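Local coordinates for protein carbamate kinase (Aeropyrum pernix, PDB 2E9Y) that probably acts as a carbamate kinase, reversibly transferring a phosphoryl group between ATP and carbamate, at residues D230-T236 and P292-L298. Sequence-based numbering, arbitrary orientation.
Sequences DLLVILT and PAVIGSL
The flat groups joining L232, V294, I234, G296, T236 and L298 are backbone amides, linked by hydrogen bonds as strands 231-236 and 293-297 run parallel, with V233 and V294 on one face of the ribbon and I234 and I295 on the other. V294 N gives its hydrogen to L232 O, and I234 N returns one to V294 O (2.9 Å). The alternation continues through G296 N to I234 O and T236 N to G296 O. Beyond the end of strand 293-297, L298 N still reaches T236 O, with an N-H...O angle of 153°, more bent than the rest.

On the first face V233 and V294 stand side by side: V294 CG1, turned between its own N and carbonyl carbon (chi1 60°), meets V233 CG2 at 3.8 Å. Farther along, the L235 and L298 side chains cross at about a right angle, CD1 to CD1 at 3.8 Å. Helix 301-305 covers V233, L235 and V294. On the opposite face I295 CG1 lies 4.1 Å from I234 CB, while F285 of helix 275-289 packs on L232 and A293. With strand 6-10 also pairing with 231-236, this is part of the alpha/beta/alpha sandwich of the amino acid kinase fold.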
loop_
_atom_site.group_PDB
_atom_site.type_symbol
_atom_site.label_atom_id
_atom_site.label_comp_id
_atom_site.label_asym_id
_atom_site.label_seq_id
_atom_site.Cartn_x
_atom_site.Cartn_y
_atom_site.Cartn_z
ATOM N N ASP A 230 -6.433 -22.094 12.933
ATOM C CA ASP A 230 -6.163 -23.184 13.858
ATOM C C ASP A 230 -5.325 -22.697 15.035
ATOM O O ASP A 230 -5.307 -23.320 16.097
ATOM C CB ASP A 230 -5.420 -24.310 13.130
ATOM C CG ASP A 230 -6.237 -24.914 12.003
ATOM O OD1 ASP A 230 -7.247 -25.586 12.295
ATOM O OD2 ASP A 230 -5.876 -24.715 10.824
ATOM N N LEU A 231 -4.639 -21.572 14.853
ATOM C CA LEU A 231 -3.790 -21.049 15.912
ATOM C C LEU A 231 -3.490 -19.567 15.768
ATOM O O LEU A 231 -3.367 -19.060 14.655
ATOM C CB LEU A 231 -2.464 -21.818 15.929
ATOM C CG LEU A 231 -1.360 -21.390 16.904
ATOM C CD1 LEU A 231 -1.811 -21.632 18.336
ATOM C CD2 LEU A 231 -0.089 -22.181 16.623
ATOM N N LEU A 232 -3.402 -18.881 16.903
ATOM C CA LEU A 232 -3.046 -17.467 16.931
ATOM C C LEU A 232 -1.669 -17.449 17.575
ATOM O O LEU A 232 -1.473 -17.992 18.667
ATOM C CB LEU A 232 -4.020 -16.639 17.783
ATOM C CG LEU A 232 -3.552 -15.208 18.104
ATOM C CD1 LEU A 232 -3.408 -14.400 16.811
ATOM C CD2 LEU A 232 -4.535 -14.529 19.040
ATOM N N VAL A 233 -0.712 -16.842 16.887
ATOM C CA VAL A 233 0.651 -16.759 17.387
ATOM C C VAL A 233 1.071 -15.300 17.500
ATOM O O VAL A 233 0.907 -14.530 16.554
ATOM C CB VAL A 233 1.636 -17.461 16.426
ATOM C CG1 VAL A 233 3.061 -17.360 16.967
ATOM C CG2 VAL A 233 1.233 -18.916 16.235
ATOM N N ILE A 234 1.593 -14.918 18.658
ATOM C CA ILE A 234 2.075 -13.556 18.846
ATOM C C ILE A 234 3.574 -13.642 19.099
ATOM O O ILE A 234 4.009 -14.187 20.112
ATOM C CB ILE A 234 1.400 -12.860 20.039
ATOM C CG1 ILE A 234 -0.109 -12.755 19.793
ATOM C CG2 ILE A 234 1.980 -11.463 20.210
ATOM C CD1 ILE A 234 -0.871 -12.121 20.928
ATOM N N LEU A 235 4.362 -13.115 18.169
ATOM C CA LEU A 235 5.814 -13.155 18.300
ATOM C C LEU A 235 6.351 -11.807 18.753
ATOM O O LEU A 235 6.199 -10.801 18.058
ATOM C CB LEU A 235 6.454 -13.558 16.971
ATOM C CG LEU A 235 6.095 -14.954 16.447
ATOM C CD1 LEU A 235 6.801 -15.196 15.124
ATOM C CD2 LEU A 235 6.508 -16.018 17.466
ATOM N N THR A 236 6.982 -11.796 19.923
ATOM C CA THR A 236 7.524 -10.567 20.480
ATOM C C THR A 236 9.025 -10.700 20.744
ATOM O O THR A 236 9.691 -11.552 20.149
ATOM C CB THR A 236 6.770 -10.201 21.777
ATOM O OG1 THR A 236 7.258 -8.956 22.292
ATOM C CG2 THR A 236 6.936 -11.298 22.815
ATOM N N PRO A 292 -6.171 -23.157 21.184
ATOM C CA PRO A 292 -5.045 -22.542 21.892
ATOM C C PRO A 292 -4.417 -21.361 21.151
ATOM O O PRO A 292 -4.492 -21.261 19.928
ATOM C CB PRO A 292 -4.050 -23.695 22.040
ATOM C CG PRO A 292 -4.915 -24.913 22.015
ATOM C CD PRO A 292 -5.912 -24.587 20.937
ATOM N N ALA A 293 -3.801 -20.469 21.915
ATOM C CA ALA A 293 -3.108 -19.313 21.365
ATOM C C ALA A 293 -1.747 -19.367 22.042
ATOM O O ALA A 293 -1.632 -19.873 23.156
ATOM C CB ALA A 293 -3.831 -18.026 21.729
ATOM N N VAL A 294 -0.711 -18.869 21.380
ATOM C CA VAL A 294 0.608 -18.897 21.992
ATOM C C VAL A 294 1.342 -17.569 21.828
ATOM O O VAL A 294 1.246 -16.914 20.789
ATOM C CB VAL A 294 1.454 -20.057 21.408
ATOM C CG1 VAL A 294 1.618 -19.884 19.899
ATOM C CG2 VAL A 294 2.803 -20.119 22.106
ATOM N N ILE A 295 2.049 -17.170 22.880
ATOM C CA ILE A 295 2.819 -15.932 22.878
ATOM C C ILE A 295 4.273 -16.303 23.128
ATOM O O ILE A 295 4.601 -16.907 24.154
ATOM C CB ILE A 295 2.341 -14.973 23.984
ATOM C CG1 ILE A 295 0.883 -14.575 23.730
ATOM C CG2 ILE A 295 3.230 -13.731 24.018
ATOM C CD1 ILE A 295 0.242 -13.812 24.873
ATOM N N GLY A 296 5.146 -15.956 22.188
ATOM C CA GLY A 296 6.547 -16.290 22.355
ATOM C C GLY A 296 7.514 -15.364 21.648
ATOM O O GLY A 296 7.135 -14.302 21.155
ATOM N N SER A 297 8.771 -15.793 21.599
ATOM C CA SER A 297 9.852 -15.035 20.980
ATOM C C SER A 297 9.954 -15.273 19.474
ATOM O O SER A 297 9.760 -16.393 19.002
ATOM C CB SER A 297 11.177 -15.420 21.652
ATOM O OG SER A 297 12.276 -14.751 21.067
ATOM N N LEU A 298 10.259 -14.215 18.725
ATOM C CA LEU A 298 10.409 -14.327 17.277
ATOM C C LEU A 298 11.517 -15.330 16.982
ATOM O O LEU A 298 11.404 -16.151 16.077
ATOM C CB LEU A 298 10.776 -12.966 16.667
ATOM C CG LEU A 298 11.228 -12.947 15.197
ATOM C CD1 LEU A 298 10.120 -13.461 14.295
ATOM C CD2 LEU A 298 11.615 -11.524 14.805
#